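Local coordinates for L-threonine 3-dehydrogenase (Clostridioides difficile, PDB 7OL1), which probably catalyses the NAD-dependent oxidation of L-threonine at its 3-hydroxyl group, at residues 274-279 and 323-328; 39-44 and 242-247; 109-114 and 160-165. All blocks are in the same frame, centred on the assembly; numbering follows the deposited sequence.

Contact 1: 274-279 and 323-328; sequences DSIKKY and KMTKDM
Thr325 points at helix 269-277 and fits against Ser275 and Ile276. Its two branches do different work. OG1 sits beside the backbone N of Thr325 (chi1 -56°), which puts CG2, the apolar branch of the contact, anti to that N. CG2 comes to 3.7 Å from CA of Ile276 and 3.6 Å from the backbone O of Ser275. It also touches CG1 of Ile276 at 3.9 Å, where the two side chains meet at about a right angle. The other branch, OG1, lies 3.4 Å from OG of Ser275. Thr325 OG1 is hydrogen-bonded with Leu321 O, one turn back in its own helix, and with Tyr212 OH. The buried hydroxyl is thus satisfied by partners around the contact.

This is helix-to-helix packing between helix 269-277 and the C-terminal helix 321-334. Both belong to the C-terminal part of the chain, which in extended short-chain dehydrogenases forms a smaller lobe beside the Rossmann fold. Helix 207-217 is a third partner here, since Ile276 also packs on its Ile211 and Tyr212.

Towards the surface the chemistry changes. Tyr279 brings its ring against the aliphatic chain of Lys326. The two side chains cross obliquely. CG of Lys326 is 3.6 Å from CE1 of Tyr279. A bend at chi3 (-66°) turns the lysine chain towards the hydroxyl end of Tyr279, with CE of Lys326 3.3 Å from OH of Tyr279, and chi4 (132°) then sets the direction of NZ. The polar ends are linked through a water. Lys326 NZ donates to it over 2.9 Å, while the bond between this water and Tyr279 OH is weak at 3.3 Å. At the ring edge, in its plane, lies the backbone O of Ser275.

Contact 2: 39-44 and 242-247; sequences TIKLRN and SIVDLI
Val244 touches both Leu42 and Lys41 through one methyl group, CG2. The contact joins two helices packed on the same face of the Rossmann-fold sheet: helix 33-46, which follows the first strand, 25-28, and helix 236-248. The backbones stay well apart, with 8.8 Å between CA of Leu42 and CA of Val244, and the side chains bridge the distance. CD2 of Leu42 meets CG2 of Val244 at 3.9 Å. These two side chains run past each other in opposite directions. Lys41 adds its aliphatic part, with CE 3.8 Å from the same CG2.

The next shell seats the two helices. Leu42 also rests on Ile27 and Val51, side chains of strands 25-28 and 51-55. Ile243 and Ile247 pack helix 236-248 on Phe134 of strand 132-138. The charged end of Lys41 is held from both helices. NZ forms a salt bridge with Glu45 of its own helix and a hydrogen bond to Gln241 of the facing one. The lysine chain is extended up to CE, and a bend at chi4 (88°) turns NZ aside from its line.

Contact 3: 109-114 and 160-165; sequences LEAWNL and NTMYGV
Met162 and Trp112 both start with CG anti to the backbone N (chi1 171° for Met162), and from there their side chains meet at about a right angle. Met162 then bends at chi2 (64°) and again at chi3. The first bend carries its sulfur to the edge of the indole. SD is 4.0 Å from CE3 of Trp112 and as far from CB of Trp112. It lies near the ring plane, 5.4 Å from the centroid of the six-membered ring. This is a Met-aromatic contact of the edge type. Further along the same ring edge, CG1 of Val165 approaches CZ3 of Trp112 to 4.2 Å. Ala111 completes the patch: its CB lies 4.2 Å from CG of Met162.

The two helices, 108-129 and 162-181, lie on one face of the Rossmann fold. In short-chain dehydrogenases of this kind they pair with the same two helices of a second subunit to form a four-helix bundle. The packing here agrees. Trp112 also touches Leu173 of the second subunit, and Met162 touches Tyr176 of that subunit. Tyr163 opens a Tyr-x-x-x-Lys sequence pattern, the signature of this superfamily. Its CB points away from residues 109-114, and its side chain packs on Ser101 and Ala104 of helix 101-106.

Helix 162-181 begins within this contact. Thr161 is its N-cap: OG1 of Thr161 accepts a hydrogen bond from N of Gly164 at 3.0 Å, with an angle of 147° at the hydrogen. The N-H of Met162 is taken by the carboxylate of Glu105, on helix 101-106. Two N-H groups of the first turn are therefore bound by side chains. Regular helical bonding follows, with N of Val165 donating to O of Thr161 over 3.0 Å.

Overall arrangement
All three contacts join helices, and no two share a helix. Contacts 2 and 3 belong to the Rossmann fold and lie on opposite sides of the chain's centre, about 26 Å apart between centres. Contact 1 lies in the C-terminal part, about 35 Å from contact 3 between centres. Contact 3 is buried throughout, apolar and aromatic, and is the one that the second subunit touches. Contact 2 is also buried, covers the least surface and is apolar apart from its lysine. Contact 1 buries the most and is mixed, running from a buried threonine to an exposed lysine joined to a tyrosine through water.

Contact 1: 274-279 and 323-328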
loop_
_atom_site.group_PDB
_atom_site.type_symbol
_atom_site.label_atom_id
_atom_site.label_comp_id
_atom_site.label_asym_id
_atom_site.label_seq_id
_atom_site.Cartn_x
_atom_site.Cartn_y
_atom_site.Cartn_z
ATOM N N ASP A 274 -19.835 31.997 9.818
ATOM C CA ASP A 274 -21.091 32.175 10.608
ATOM C C ASP A 274 -20.832 31.936 12.103
ATOM O O ASP A 274 -21.517 32.586 12.928
ATOM C CB ASP A 274 -22.218 31.249 10.126
ATOM C CG ASP A 274 -22.760 31.555 8.736
ATOM O OD1 ASP A 274 -22.209 32.452 8.058
ATOM O OD2 ASP A 274 -23.735 30.890 8.334
ATOM N N SER A 275 -19.917 31.020 12.440
ATOM C CA SER A 275 -19.465 30.761 13.834
ATOM C C SER A 275 -18.552 31.908 14.270
ATOM O O SER A 275 -18.678 32.348 15.429
ATOM C CB SER A 275 -18.784 29.421 13.982
ATOM O OG SER A 275 -19.009 28.893 15.287
ATOM N N ILE A 276 -17.679 32.377 13.372
ATOM C CA ILE A 276 -16.765 33.524 13.644
ATOM C C ILE A 276 -17.631 34.764 13.899
ATOM O O ILE A 276 -17.531 35.325 15.014
ATOM C CB ILE A 276 -15.739 33.719 12.505
ATOM C CG1 ILE A 276 -14.767 32.536 12.437
ATOM C CG2 ILE A 276 -15.001 35.043 12.641
ATOM C CD1 ILE A 276 -13.452 32.820 11.739
ATOM N N LYS A 277 -18.489 35.131 12.940
ATOM C CA LYS A 277 -19.284 36.392 12.973
ATOM C C LYS A 277 -20.200 36.395 14.220
ATOM O O LYS A 277 -20.377 37.487 14.788
ATOM C CB LYS A 277 -19.980 36.637 11.621
ATOM C CG LYS A 277 -21.420 36.150 11.504
ATOM C CD LYS A 277 -22.008 36.195 10.095
ATOM C CE LYS A 277 -23.503 35.927 10.093
ATOM N NZ LYS A 277 -24.037 35.724 8.727
ATOM N N LYS A 278 -20.688 35.240 14.702
ATOM C CA LYS A 278 -21.454 35.129 15.987
ATOM C C LYS A 278 -20.669 35.722 17.173
ATOM O O LYS A 278 -21.253 35.778 18.280
ATOM C CB LYS A 278 -21.792 33.669 16.307
ATOM C CG LYS A 278 -22.441 33.418 17.670
ATOM C CD LYS A 278 -23.043 32.027 17.836
ATOM C CE LYS A 278 -23.518 31.403 16.536
ATOM N NZ LYS A 278 -24.380 30.217 16.758
ATOM N N TYR A 279 -19.389 36.080 16.980
ATOM C CA TYR A 279 -18.504 36.699 18.004
ATOM C C TYR A 279 -17.761 37.911 17.420
ATOM O O TYR A 279 -17.332 38.735 18.220
ATOM C CB TYR A 279 -17.502 35.683 18.573
ATOM C CG TYR A 279 -18.085 34.472 19.267
ATOM C CD1 TYR A 279 -18.156 34.387 20.650
ATOM C CD2 TYR A 279 -18.546 33.386 18.535
ATOM C CE1 TYR A 279 -18.687 33.270 21.281
ATOM C CE2 TYR A 279 -19.087 32.267 19.148
ATOM C CZ TYR A 279 -19.154 32.202 20.528
ATOM O OH TYR A 279 -19.678 31.087 21.119
ATOM N N LYS A 323 -17.481 25.840 19.990
ATOM C CA LYS A 323 -16.535 25.759 21.141
ATOM C C LYS A 323 -15.132 26.106 20.636
ATOM O O LYS A 323 -14.464 26.964 21.254
ATOM C CB LYS A 323 -16.545 24.384 21.818
ATOM C CG LYS A 323 -16.794 24.433 23.321
ATOM C CD LYS A 323 -15.863 23.583 24.157
ATOM C CE LYS A 323 -15.839 23.989 25.620
ATOM N NZ LYS A 323 -14.979 23.080 26.418
ATOM N N MET A 324 -14.739 25.510 19.512
ATOM C CA MET A 324 -13.441 25.791 18.855
ATOM C C MET A 324 -13.329 27.291 18.570
ATOM O O MET A 324 -12.374 27.916 19.074
ATOM C CB MET A 324 -13.303 25.013 17.546
ATOM C CG MET A 324 -11.960 25.201 16.885
ATOM S SD MET A 324 -11.668 23.966 15.619
ATOM C CE MET A 324 -12.496 24.706 14.216
ATOM N N THR A 325 -14.255 27.851 17.791
ATOM C CA THR A 325 -14.199 29.269 17.343
ATOM C C THR A 325 -13.996 30.205 18.548
ATOM O O THR A 325 -13.174 31.133 18.440
ATOM C CB THR A 325 -15.440 29.659 16.535
ATOM O OG1 THR A 325 -15.580 28.760 15.435
ATOM C CG2 THR A 325 -15.369 31.078 16.011
ATOM N N LYS A 326 -14.699 29.987 19.662
ATOM C CA LYS A 326 -14.550 30.847 20.867
ATOM C C LYS A 326 -13.092 30.743 21.335
ATOM O O LYS A 326 -12.395 31.781 21.343
ATOM C CB LYS A 326 -15.554 30.472 21.964
ATOM C CG LYS A 326 -15.932 31.613 22.910
ATOM C CD LYS A 326 -16.651 31.190 24.190
ATOM C CE LYS A 326 -18.019 30.594 23.934
ATOM N NZ LYS A 326 -18.194 29.326 24.674
ATOM N N ASP A 327 -12.643 29.518 21.634
ATOM C CA ASP A 327 -11.296 29.213 22.191
ATOM C C ASP A 327 -10.181 29.700 21.258
ATOM O O ASP A 327 -9.125 30.076 21.785
ATOM C CB ASP A 327 -11.089 27.722 22.437
ATOM C CG ASP A 327 -10.012 27.449 23.467
ATOM O OD1 ASP A 327 -10.265 27.760 24.651
ATOM O OD2 ASP A 327 -8.932 26.936 23.077
ATOM N N MET A 328 -10.376 29.680 19.938
ATOM C CA MET A 328 -9.304 30.092 18.996
ATOM C C MET A 328 -9.087 31.602 19.111
ATOM O O MET A 328 -7.917 32.045 19.086
ATOM C CB MET A 328 -9.614 29.703 17.547
ATOM C CG MET A 328 -9.245 28.266 17.250
ATOM S SD MET A 328 -7.443 27.986 17.308
ATOM C CE MET A 328 -6.971 28.691 15.725
HETATM O O HOH W 1 -19.794 28.093 22.590
#

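Contact 2: 39-44 and 242-247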
loop_
_atom_site.group_PDB
_atom_site.type_symbol
_atom_site.label_atom_id
_atom_site.label_comp_id
_atom_site.label_asym_id
_atom_site.label_seq_id
_atom_site.Cartn_x
_atom_site.Cartn_y
_atom_site.Cartn_z
ATOM N N THR A 39 4.321 16.697 22.519
ATOM C CA THR A 39 5.495 16.412 23.398
ATOM C C THR A 39 5.277 17.189 24.706
ATOM O O THR A 39 5.454 16.589 25.805
ATOM C CB THR A 39 6.857 16.656 22.723
ATOM O OG1 THR A 39 7.308 17.987 22.953
ATOM C CG2 THR A 39 6.870 16.416 21.229
ATOM N N ILE A 40 4.802 18.433 24.602
ATOM C CA ILE A 40 4.413 19.264 25.775
ATOM C C ILE A 40 3.333 18.567 26.603
ATOM O O ILE A 40 3.467 18.516 27.830
ATOM C CB ILE A 40 3.916 20.620 25.303
ATOM C CG1 ILE A 40 5.061 21.478 24.768
ATOM C CG2 ILE A 40 3.154 21.281 26.430
ATOM C CD1 ILE A 40 4.586 22.568 23.819
ATOM N N LYS A 41 2.273 18.078 25.964
ATOM C CA LYS A 41 1.153 17.425 26.686
ATOM C C LYS A 41 1.692 16.212 27.464
ATOM O O LYS A 41 1.413 16.091 28.685
ATOM C CB LYS A 41 0.026 17.063 25.714
ATOM C CG LYS A 41 -1.043 16.178 26.338
ATOM C CD LYS A 41 -2.222 15.835 25.457
ATOM C CE LYS A 41 -2.952 14.618 25.991
ATOM N NZ LYS A 41 -3.992 14.964 26.986
ATOM N N LEU A 42 2.440 15.337 26.794
ATOM C CA LEU A 42 2.874 14.042 27.385
ATOM C C LEU A 42 3.928 14.296 28.475
ATOM O O LEU A 42 3.958 13.511 29.457
ATOM C CB LEU A 42 3.409 13.141 26.271
ATOM C CG LEU A 42 2.409 12.800 25.167
ATOM C CD1 LEU A 42 3.072 11.974 24.079
ATOM C CD2 LEU A 42 1.223 12.047 25.734
ATOM N N ARG A 43 4.745 15.347 28.315
ATOM C CA ARG A 43 5.707 15.831 29.347
ATOM C C ARG A 43 4.950 16.143 30.637
ATOM O O ARG A 43 5.316 15.555 31.674
ATOM C CB ARG A 43 6.462 17.079 28.876
ATOM C CG ARG A 43 7.719 16.754 28.084
ATOM C CD ARG A 43 8.366 17.906 27.325
ATOM N NE ARG A 43 9.611 17.385 26.774
ATOM C CZ ARG A 43 10.452 18.047 25.986
ATOM N NH1 ARG A 43 10.206 19.293 25.624
ATOM N NH2 ARG A 43 11.548 17.438 25.559
ATOM N N ASN A 44 3.916 16.995 30.546
ATOM C CA ASN A 44 3.045 17.405 31.682
ATOM C C ASN A 44 2.422 16.175 32.338
ATOM O O ASN A 44 2.338 16.170 33.570
ATOM C CB ASN A 44 1.924 18.353 31.270
ATOM C CG ASN A 44 2.436 19.710 30.832
ATOM O OD1 ASN A 44 3.590 20.071 31.069
ATOM N ND2 ASN A 44 1.584 20.483 30.182
ATOM N N SER A 242 -7.081 11.654 21.348
ATOM C CA SER A 242 -7.227 10.455 20.458
ATOM C C SER A 242 -6.030 9.514 20.604
ATOM O O SER A 242 -6.257 8.304 20.914
ATOM C CB SER A 242 -7.339 10.830 19.007
ATOM O OG SER A 242 -8.064 12.037 18.870
ATOM N N ILE A 243 -4.832 10.082 20.381
ATOM C CA ILE A 243 -3.506 9.398 20.402
ATOM C C ILE A 243 -3.343 8.684 21.736
ATOM O O ILE A 243 -3.009 7.476 21.740
ATOM C CB ILE A 243 -2.346 10.379 20.166
ATOM C CG1 ILE A 243 -2.402 11.018 18.774
ATOM C CG2 ILE A 243 -1.037 9.656 20.393
ATOM C CD1 ILE A 243 -1.429 12.139 18.540
ATOM N N VAL A 244 -3.598 9.378 22.837
ATOM C CA VAL A 244 -3.421 8.766 24.186
ATOM C C VAL A 244 -4.511 7.716 24.432
ATOM O O VAL A 244 -4.155 6.538 24.796
ATOM C CB VAL A 244 -3.416 9.846 25.277
ATOM C CG1 VAL A 244 -3.087 9.245 26.632
ATOM C CG2 VAL A 244 -2.444 10.962 24.930
ATOM N N ASP A 245 -5.783 8.113 24.267
ATOM C CA ASP A 245 -6.954 7.218 24.509
ATOM C C ASP A 245 -6.685 5.906 23.761
ATOM O O ASP A 245 -6.702 4.839 24.434
ATOM C CB ASP A 245 -8.294 7.884 24.165
ATOM C CG ASP A 245 -8.682 9.074 25.052
ATOM O OD1 ASP A 245 -8.205 9.151 26.218
ATOM O OD2 ASP A 245 -9.454 9.940 24.565
ATOM N N LEU A 246 -6.294 5.992 22.479
ATOM C CA LEU A 246 -6.058 4.789 21.628
ATOM C C LEU A 246 -4.780 4.058 22.056
ATOM O O LEU A 246 -4.840 2.801 22.128
ATOM C CB LEU A 246 -6.041 5.117 20.128
ATOM C CG LEU A 246 -5.620 3.939 19.235
ATOM C CD1 LEU A 246 -6.458 2.703 19.509
ATOM C CD2 LEU A 246 -5.650 4.287 17.751
ATOM N N ILE A 247 -3.662 4.746 22.318
ATOM C CA ILE A 247 -2.395 4.010 22.656
ATOM C C ILE A 247 -2.655 3.066 23.846
ATOM O O ILE A 247 -2.155 1.886 23.804
ATOM C CB ILE A 247 -1.179 4.943 22.883
ATOM C CG1 ILE A 247 -0.526 5.341 21.554
ATOM C CG2 ILE A 247 -0.160 4.260 23.781
ATOM C CD1 ILE A 247 0.227 6.650 21.563
#

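Contact 3: 109-114 and 160-165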
loop_
_atom_site.group_PDB
_atom_site.type_symbol
_atom_site.label_atom_id
_atom_site.label_comp_id
_atom_site.label_asym_id
_atom_site.label_seq_id
_atom_site.Cartn_x
_atom_site.Cartn_y
_atom_site.Cartn_z
ATOM N N LEU A 109 10.075 11.117 -4.090
ATOM C CA LEU A 109 11.014 10.018 -3.736
ATOM C C LEU A 109 11.524 10.195 -2.299
ATOM O O LEU A 109 11.751 9.182 -1.605
ATOM C CB LEU A 109 12.181 10.043 -4.713
ATOM C CG LEU A 109 11.974 9.237 -5.974
ATOM C CD1 LEU A 109 13.280 9.101 -6.724
ATOM C CD2 LEU A 109 11.408 7.879 -5.635
ATOM N N GLU A 110 11.762 11.438 -1.900
ATOM C CA GLU A 110 12.227 11.780 -0.542
ATOM C C GLU A 110 11.097 11.423 0.434
ATOM O O GLU A 110 11.386 10.939 1.527
ATOM C CB GLU A 110 12.654 13.246 -0.572
ATOM C CG GLU A 110 13.634 13.666 0.512
ATOM C CD GLU A 110 14.072 15.121 0.342
ATOM O OE1 GLU A 110 14.550 15.480 -0.790
ATOM O OE2 GLU A 110 13.899 15.911 1.325
ATOM N N ALA A 111 9.844 11.610 0.025
ATOM C CA ALA A 111 8.641 11.305 0.833
ATOM C C ALA A 111 8.477 9.792 0.948
ATOM O O ALA A 111 8.211 9.292 2.079
ATOM C CB ALA A 111 7.426 11.913 0.223
ATOM N N TRP A 112 8.671 9.078 -0.153
ATOM C CA TRP A 112 8.618 7.602 -0.095
ATOM C C TRP A 112 9.708 7.109 0.875
ATOM O O TRP A 112 9.365 6.375 1.838
ATOM C CB TRP A 112 8.700 6.968 -1.490
ATOM C CG TRP A 112 8.808 5.482 -1.403
ATOM C CD1 TRP A 112 9.940 4.744 -1.227
ATOM C CD2 TRP A 112 7.721 4.557 -1.353
ATOM N NE1 TRP A 112 9.626 3.419 -1.124
ATOM C CE2 TRP A 112 8.273 3.282 -1.177
ATOM C CE3 TRP A 112 6.337 4.696 -1.419
ATOM C CZ2 TRP A 112 7.491 2.144 -1.096
ATOM C CZ3 TRP A 112 5.558 3.571 -1.318
ATOM C CH2 TRP A 112 6.130 2.313 -1.167
ATOM N N ASN A 113 10.962 7.540 0.697
ATOM C CA ASN A 113 12.102 7.063 1.527
ATOM C C ASN A 113 11.802 7.341 3.005
ATOM O O ASN A 113 11.796 6.379 3.823
ATOM C CB ASN A 113 13.457 7.652 1.112
ATOM C CG ASN A 113 14.544 7.390 2.149
ATOM O OD1 ASN A 113 14.805 6.244 2.518
ATOM N ND2 ASN A 113 15.164 8.440 2.672
ATOM N N LEU A 114 11.529 8.595 3.354
ATOM C CA LEU A 114 11.324 8.958 4.782
ATOM C C LEU A 114 10.114 8.202 5.319
ATOM O O LEU A 114 10.228 7.661 6.411
ATOM C CB LEU A 114 11.140 10.465 4.985
ATOM C CG LEU A 114 10.801 10.870 6.433
ATOM C CD1 LEU A 114 11.869 10.434 7.397
ATOM C CD2 LEU A 114 10.605 12.372 6.555
ATOM N N ASN A 160 -4.162 9.116 -5.192
ATOM C CA ASN A 160 -3.368 9.513 -6.390
ATOM C C ASN A 160 -2.252 10.492 -5.975
ATOM O O ASN A 160 -1.570 11.021 -6.877
ATOM C CB ASN A 160 -4.283 10.161 -7.441
ATOM C CG ASN A 160 -4.984 11.417 -6.933
ATOM O OD1 ASN A 160 -5.242 11.592 -5.739
ATOM N ND2 ASN A 160 -5.312 12.322 -7.832
ATOM N N THR A 161 -2.119 10.792 -4.675
ATOM C CA THR A 161 -0.998 11.566 -4.062
ATOM C C THR A 161 0.052 10.595 -3.496
ATOM O O THR A 161 -0.344 9.468 -3.048
ATOM C CB THR A 161 -1.493 12.474 -2.933
ATOM O OG1 THR A 161 -1.923 11.667 -1.834
ATOM C CG2 THR A 161 -2.630 13.378 -3.351
ATOM N N MET A 162 1.337 10.987 -3.501
ATOM C CA MET A 162 2.432 10.130 -2.961
ATOM C C MET A 162 2.236 10.037 -1.451
ATOM O O MET A 162 2.397 8.929 -0.918
ATOM C CB MET A 162 3.827 10.673 -3.284
ATOM C CG MET A 162 4.979 9.965 -2.567
ATOM S SD MET A 162 5.204 8.229 -3.009
ATOM C CE MET A 162 5.863 8.375 -4.667
ATOM N N TYR A 163 1.855 11.137 -0.789
ATOM C CA TYR A 163 1.593 11.099 0.673
ATOM C C TYR A 163 0.561 9.999 0.953
ATOM O O TYR A 163 0.839 9.071 1.765
ATOM C CB TYR A 163 1.143 12.448 1.224
ATOM C CG TYR A 163 0.811 12.412 2.692
ATOM C CD1 TYR A 163 1.606 11.725 3.579
ATOM C CD2 TYR A 163 -0.306 13.052 3.202
ATOM C CE1 TYR A 163 1.302 11.664 4.926
ATOM C CE2 TYR A 163 -0.613 13.022 4.552
ATOM C CZ TYR A 163 0.196 12.318 5.411
ATOM O OH TYR A 163 -0.053 12.254 6.732
ATOM N N GLY A 164 -0.580 10.054 0.255
ATOM C CA GLY A 164 -1.651 9.050 0.412
ATOM C C GLY A 164 -1.138 7.641 0.195
ATOM O O GLY A 164 -1.399 6.738 1.006
ATOM N N VAL A 165 -0.401 7.429 -0.870
ATOM C CA VAL A 165 0.117 6.063 -1.142
ATOM C C VAL A 165 0.947 5.583 0.052
ATOM O O VAL A 165 0.897 4.382 0.345
ATOM C CB VAL A 165 0.951 6.089 -2.424
ATOM C CG1 VAL A 165 1.776 4.814 -2.603
ATOM C CG2 VAL A 165 0.054 6.383 -3.615
#